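Local coordinates for protein putative oxygenase (Streptomyces viridochromogenes Tue57, PDB 4XAA) that probably acts as an iron- and 2-oxoglutarate-dependent oxygenase in orthosomycin antibiotic biosynthesis, with nickel bound at its metal site in the crystal, at residues V136-I141 against H190-V195; D144-H149 against S205-I210. One frame throughout, in Å; residues are numbered along the deposited sequence.

Contact 1: residues V136-I141 against H190-V195; sequences VCNLSI and HDVRLV
Asn138 and His190 face each other as a hydrogen-bonded antiparallel pair on neighbouring strands of the major sheet of a double-stranded beta-helix. Two backbone bonds join them: Asn138 N meets His190 O at 2.9 Å, almost straight, and His190 N returns to Asn138 O. Both side chains stand on the same face of the sheet, the Asn138 CB methylene lying over a face of the imidazole in a CH-pi contact, 3.8 Å from the ring centroid. The amide beyond it lies past the NE2 side of the ring, ND2 3.7 Å from His190 NE2, with the two planes 23° apart. With chi1 at 68°, His190 CG sits between its own backbone N and carbonyl carbon, a torsion that swings the ring across toward Asn138. NE2 is taken by Asp127, a nickel ligand, so His190 serves as a second-shell residue of the metal site; its ring also meets that of the ligand His196.

Beyond the strand end, Val192 continues the pairing by donating its N-H to Val136 O, with N and O 3.1 Å apart. Its methyls part: CG2 approaches Val136 CB at 3.7 Å, while CG1 reaches Asn138 ND2. Asp191 OD1 closes an Asx turn on Arg193 N, and its OD2 accepts a hydrogen bond from Arg134 N. At the in-plane edge of the His190 ring, one water links ND1 to Ser140 OG, 2.6 Å from each, and donates to Asn138 O.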
loop_
_atom_site.group_PDB
_atom_site.type_symbol
_atom_site.label_atom_id
_atom_site.label_comp_id
_atom_site.label_asym_id
_atom_site.label_seq_id
_atom_site.Cartn_x
_atom_site.Cartn_y
_atom_site.Cartn_z
ATOM N N VAL A 136 -3.448 -13.908 -1.461
ATOM C CA VAL A 136 -3.791 -12.586 -1.977
ATOM C C VAL A 136 -2.800 -11.595 -1.380
ATOM O O VAL A 136 -2.591 -11.592 -0.179
ATOM C CB VAL A 136 -5.271 -12.180 -1.623
ATOM C CG1 VAL A 136 -5.723 -10.974 -2.416
ATOM C CG2 VAL A 136 -6.219 -13.321 -1.884
ATOM N N CYS A 137 -2.163 -10.777 -2.210
ATOM C CA CYS A 137 -1.240 -9.780 -1.679
ATOM C C CYS A 137 -1.535 -8.383 -2.181
ATOM O O CYS A 137 -2.228 -8.205 -3.166
ATOM C CB CYS A 137 0.212 -10.138 -2.024
ATOM S SG CYS A 137 0.558 -10.124 -3.797
ATOM N N ASN A 138 -0.996 -7.398 -1.472
ATOM C CA ASN A 138 -1.023 -6.011 -1.892
ATOM C C ASN A 138 0.345 -5.580 -2.343
ATOM O O ASN A 138 1.332 -5.810 -1.648
ATOM C CB ASN A 138 -1.483 -5.099 -0.757
ATOM C CG ASN A 138 -2.996 -5.131 -0.539
ATOM O OD1 ASN A 138 -3.756 -4.471 -1.253
ATOM N ND2 ASN A 138 -3.434 -5.883 0.467
ATOM N N LEU A 139 0.418 -4.956 -3.510
ATOM C CA LEU A 139 1.667 -4.337 -3.934
ATOM C C LEU A 139 1.560 -2.862 -3.652
ATOM O O LEU A 139 0.651 -2.198 -4.144
ATOM C CB LEU A 139 1.958 -4.575 -5.421
ATOM C CG LEU A 139 2.844 -5.773 -5.772
ATOM C CD1 LEU A 139 2.219 -7.042 -5.255
ATOM C CD2 LEU A 139 3.038 -5.863 -7.267
ATOM N N SER A 140 2.470 -2.359 -2.830
ATOM C CA SER A 140 2.497 -0.948 -2.511
ATOM C C SER A 140 3.633 -0.320 -3.277
ATOM O O SER A 140 4.805 -0.533 -2.955
ATOM C CB SER A 140 2.657 -0.722 -1.006
ATOM O OG SER A 140 1.612 -1.360 -0.280
ATOM N N ILE A 141 3.279 0.427 -4.314
ATOM C CA ILE A 141 4.261 1.156 -5.095
ATOM C C ILE A 141 4.472 2.521 -4.466
ATOM O O ILE A 141 3.614 3.394 -4.543
ATOM C CB ILE A 141 3.834 1.327 -6.569
ATOM C CG1 ILE A 141 3.415 -0.015 -7.172
ATOM C CG2 ILE A 141 4.969 1.934 -7.362
ATOM C CD1 ILE A 141 2.669 0.130 -8.489
ATOM N N HIS A 190 2.694 -7.225 0.703
ATOM C CA HIS A 190 2.297 -7.793 1.975
ATOM C C HIS A 190 1.043 -8.617 1.839
ATOM O O HIS A 190 0.162 -8.350 1.006
ATOM C CB HIS A 190 2.138 -6.706 3.048
ATOM C CG HIS A 190 0.986 -5.776 2.835
ATOM N ND1 HIS A 190 1.092 -4.617 2.099
ATOM C CD2 HIS A 190 -0.285 -5.804 3.310
ATOM C CE1 HIS A 190 -0.069 -3.984 2.103
ATOM N NE2 HIS A 190 -0.922 -4.684 2.832
ATOM N N ASP A 191 0.999 -9.666 2.645
ATOM C CA ASP A 191 -0.115 -10.594 2.639
ATOM C C ASP A 191 -1.363 -9.864 3.166
ATOM O O ASP A 191 -1.258 -9.044 4.069
ATOM C CB ASP A 191 0.247 -11.818 3.480
ATOM C CG ASP A 191 -0.698 -12.970 3.274
ATOM O OD1 ASP A 191 -1.920 -12.749 3.438
ATOM O OD2 ASP A 191 -0.222 -14.088 2.949
ATOM N N VAL A 192 -2.532 -10.126 2.595
ATOM C CA VAL A 192 -3.725 -9.406 3.040
ATOM C C VAL A 192 -4.122 -9.795 4.456
ATOM O O VAL A 192 -4.908 -9.100 5.083
ATOM C CB VAL A 192 -4.936 -9.646 2.118
ATOM C CG1 VAL A 192 -4.757 -8.932 0.787
ATOM C CG2 VAL A 192 -5.162 -11.122 1.930
ATOM N N ARG A 193 -3.583 -10.904 4.958
ATOM C CA ARG A 193 -3.922 -11.385 6.289
ATOM C C ARG A 193 -3.053 -10.729 7.343
ATOM O O ARG A 193 -3.198 -10.980 8.537
ATOM C CB ARG A 193 -3.762 -12.905 6.375
ATOM C CG ARG A 193 -4.643 -13.710 5.445
ATOM C CD ARG A 193 -4.416 -15.199 5.631
ATOM N NE ARG A 193 -4.675 -15.644 6.998
ATOM C CZ ARG A 193 -5.880 -15.986 7.455
ATOM N NH1 ARG A 193 -6.938 -15.928 6.657
ATOM N NH2 ARG A 193 -6.033 -16.376 8.716
ATOM N N LEU A 194 -2.126 -9.897 6.893
ATOM C CA LEU A 194 -1.146 -9.326 7.797
ATOM C C LEU A 194 -1.760 -8.239 8.684
ATOM O O LEU A 194 -2.517 -7.388 8.216
ATOM C CB LEU A 194 0.034 -8.769 6.999
ATOM C CG LEU A 194 1.131 -8.056 7.786
ATOM C CD1 LEU A 194 2.069 -9.054 8.452
ATOM C CD2 LEU A 194 1.891 -7.116 6.857
ATOM N N VAL A 195 -1.428 -8.276 9.971
ATOM C CA VAL A 195 -1.808 -7.202 10.889
ATOM C C VAL A 195 -0.869 -6.027 10.653
ATOM O O VAL A 195 0.342 -6.163 10.763
ATOM C CB VAL A 195 -1.751 -7.648 12.339
ATOM C CG1 VAL A 195 -2.076 -6.485 13.255
ATOM C CG2 VAL A 195 -2.697 -8.790 12.552
HETATM O O HOH W 1 -3.147 -14.428 1.693
HETATM O O HOH W 2 2.627 -3.643 0.263
#

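Contact 2: residues D144-H149 against S205-I210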
loop_
_atom_site.group_PDB
_atom_site.type_symbol
_atom_site.label_atom_id
_atom_site.label_comp_id
_atom_site.label_asym_id
_atom_site.label_seq_id
_atom_site.Cartn_x
_atom_site.Cartn_y
_atom_site.Cartn_z
ATOM N N ASP A 144 7.035 7.944 -2.829
ATOM C CA ASP A 144 7.857 8.762 -1.953
ATOM C C ASP A 144 8.789 7.931 -1.054
ATOM O O ASP A 144 8.561 6.733 -0.825
ATOM C CB ASP A 144 6.968 9.651 -1.093
ATOM C CG ASP A 144 6.237 10.690 -1.906
ATOM O OD1 ASP A 144 6.906 11.613 -2.407
ATOM O OD2 ASP A 144 4.999 10.593 -2.054
ATOM N N ASP A 145 9.861 8.576 -0.598
ATOM C CA ASP A 145 10.629 8.125 0.560
ATOM C C ASP A 145 9.715 8.107 1.780
ATOM O O ASP A 145 9.051 9.093 2.064
ATOM C CB ASP A 145 11.811 9.055 0.832
ATOM C CG ASP A 145 12.943 8.886 -0.165
ATOM O OD1 ASP A 145 12.683 8.443 -1.296
ATOM O OD2 ASP A 145 14.104 9.198 0.186
ATOM N N ALA A 146 9.675 6.997 2.502
ATOM C CA ALA A 146 8.864 6.928 3.701
ATOM C C ALA A 146 9.569 6.163 4.813
ATOM O O ALA A 146 10.207 5.143 4.572
ATOM C CB ALA A 146 7.520 6.292 3.385
ATOM N N GLY A 147 9.443 6.667 6.036
ATOM C CA GLY A 147 10.051 6.042 7.195
ATOM C C GLY A 147 9.145 6.200 8.401
ATOM O O GLY A 147 8.032 6.686 8.260
ATOM N N PRO A 148 9.628 5.810 9.593
ATOM C CA PRO A 148 8.839 5.751 10.827
ATOM C C PRO A 148 8.004 7.005 11.113
ATOM O O PRO A 148 6.775 6.899 11.201
ATOM C CB PRO A 148 9.906 5.557 11.907
ATOM C CG PRO A 148 11.021 4.883 11.213
ATOM C CD PRO A 148 11.043 5.479 9.839
ATOM N N HIS A 149 8.639 8.167 11.243
ATOM C CA HIS A 149 7.904 9.370 11.626
ATOM C C HIS A 149 7.357 10.123 10.413
ATOM O O HIS A 149 7.065 11.322 10.487
ATOM N N SER A 205 6.336 16.325 4.658
ATOM C CA SER A 205 6.389 15.662 3.361
ATOM C C SER A 205 5.124 14.850 3.059
ATOM O O SER A 205 4.411 14.433 3.970
ATOM C CB SER A 205 7.631 14.762 3.281
ATOM O OG SER A 205 7.560 13.684 4.204
ATOM N N TRP A 206 4.846 14.644 1.775
ATOM C CA TRP A 206 3.824 13.687 1.362
ATOM C C TRP A 206 4.323 12.270 1.538
ATOM O O TRP A 206 5.514 12.003 1.420
ATOM C CB TRP A 206 3.421 13.891 -0.101
ATOM C CG TRP A 206 2.791 15.200 -0.344
ATOM C CD1 TRP A 206 3.429 16.380 -0.577
ATOM C CD2 TRP A 206 1.392 15.486 -0.351
ATOM N NE1 TRP A 206 2.510 17.386 -0.734
ATOM C CE2 TRP A 206 1.250 16.864 -0.592
ATOM C CE3 TRP A 206 0.243 14.709 -0.172
ATOM C CZ2 TRP A 206 0.010 17.485 -0.663
ATOM C CZ3 TRP A 206 -0.990 15.329 -0.246
ATOM C CH2 TRP A 206 -1.097 16.701 -0.495
ATOM N N ARG A 207 3.415 11.358 1.844
ATOM C CA ARG A 207 3.671 9.970 1.537
ATOM C C ARG A 207 2.564 9.520 0.578
ATOM O O ARG A 207 1.391 9.499 0.939
ATOM C CB ARG A 207 3.723 9.087 2.785
ATOM C CG ARG A 207 4.074 7.636 2.418
ATOM C CD ARG A 207 3.802 6.627 3.523
ATOM N NE ARG A 207 3.929 5.257 3.019
ATOM C CZ ARG A 207 3.052 4.280 3.256
ATOM N NH1 ARG A 207 1.979 4.517 4.002
ATOM N NH2 ARG A 207 3.251 3.061 2.756
ATOM N N ARG A 208 2.946 9.194 -0.653
ATOM C CA ARG A 208 1.997 8.759 -1.652
ATOM C C ARG A 208 2.329 7.346 -2.088
ATOM O O ARG A 208 3.471 7.039 -2.402
ATOM C CB ARG A 208 2.005 9.689 -2.860
ATOM C CG ARG A 208 1.950 11.175 -2.535
ATOM C CD ARG A 208 1.966 11.956 -3.827
ATOM N NE ARG A 208 2.438 13.332 -3.709
ATOM C CZ ARG A 208 3.715 13.679 -3.616
ATOM N NH1 ARG A 208 4.653 12.749 -3.577
ATOM N NH2 ARG A 208 4.051 14.960 -3.542
ATOM N N THR A 209 1.313 6.495 -2.122
ATOM C CA THR A 209 1.490 5.087 -2.418
ATOM C C THR A 209 0.365 4.621 -3.331
ATOM O O THR A 209 -0.784 5.003 -3.141
ATOM C CB THR A 209 1.510 4.252 -1.111
ATOM O OG1 THR A 209 2.620 4.662 -0.309
ATOM C CG2 THR A 209 1.636 2.774 -1.389
ATOM N N ILE A 210 0.699 3.823 -4.335
ATOM C CA ILE A 210 -0.312 3.122 -5.119
ATOM C C ILE A 210 -0.396 1.681 -4.633
ATOM O O ILE A 210 0.554 0.924 -4.778
ATOM C CB ILE A 210 0.004 3.158 -6.645
ATOM C CG1 ILE A 210 -0.128 4.581 -7.180
ATOM C CG2 ILE A 210 -0.914 2.237 -7.424
ATOM C CD1 ILE A 210 0.357 4.734 -8.589
#
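Asp144 turns its CG anti to its own carbonyl carbon, chi1 -67°, which sends the carboxylate across to the start of strand 207-215. Arg208 takes the matching torsion, chi1 -47°, and then runs extended from CG to NE before its guanidinium turns aside, bringing NH1 back to the same carboxylate. The two meet in a salt bridge, with OD2 2.7 Å from NH1. The carboxylate and guanidinium planes are 36° apart, and NH1 alone sits close to both oxygens, so this is not the flat two-nitrogen pairing of a side-on bridge. Its hydrogen bonds to OD1 and OD2 are bent and weak, so charge attraction probably contributes much of the hold. OD2 is also gripped by the backbone: Arg208 N donates to its anti lone pair at 2.9 Å. The side chain and main chain of one arginine thus hold a single oxygen and limit rotation of the carboxylate.

Trp206 CB lies 3.5 Å above the plane of the Arg208 guanidinium, over its centre, while Ile43 of helix 29-47 packs on both residues. Lys36 and Glu40 of that helix form long, weak ion pairs with Asp144 and Arg208 respectively.

Arg207 follows another course. Its extended chain passes Ala146, whose CB lies 3.7 Å from Arg207 CD and touches the neighbouring CG and NE as well. Over one face of the Arg207 guanidinium, offset toward the rim, is Thr209 OG1, 3.2 Å above the plane. Together these contacts fasten the loop between strands 136-142 and 153-155 against the entrance to strand 207-215, a junction of loop and major sheet in the double-stranded beta-helix of a PhyH-family protein.

How the contacts relate
From the N terminus, the chain passes through three helices and five strands before strand 136-142, one half of contact 1, and leaves that strand through the loop that supplies residues 144-149 to contact 2. It then passes through strand 153-155 of the smaller sheet and helix 168-174 before strand 186-191 and the following turn close contact 1. After strand 196-198, residues 205-210 lead into strand 207-215 and close contact 2, so the two closures cross. Strand 136-142 lies between strands 186-191 and 207-215 in the major sheet. The contacts meet directly where Ile141 N probably donates to Ile210 O at 2.8 Å, beside packing of Ser140 against Thr209.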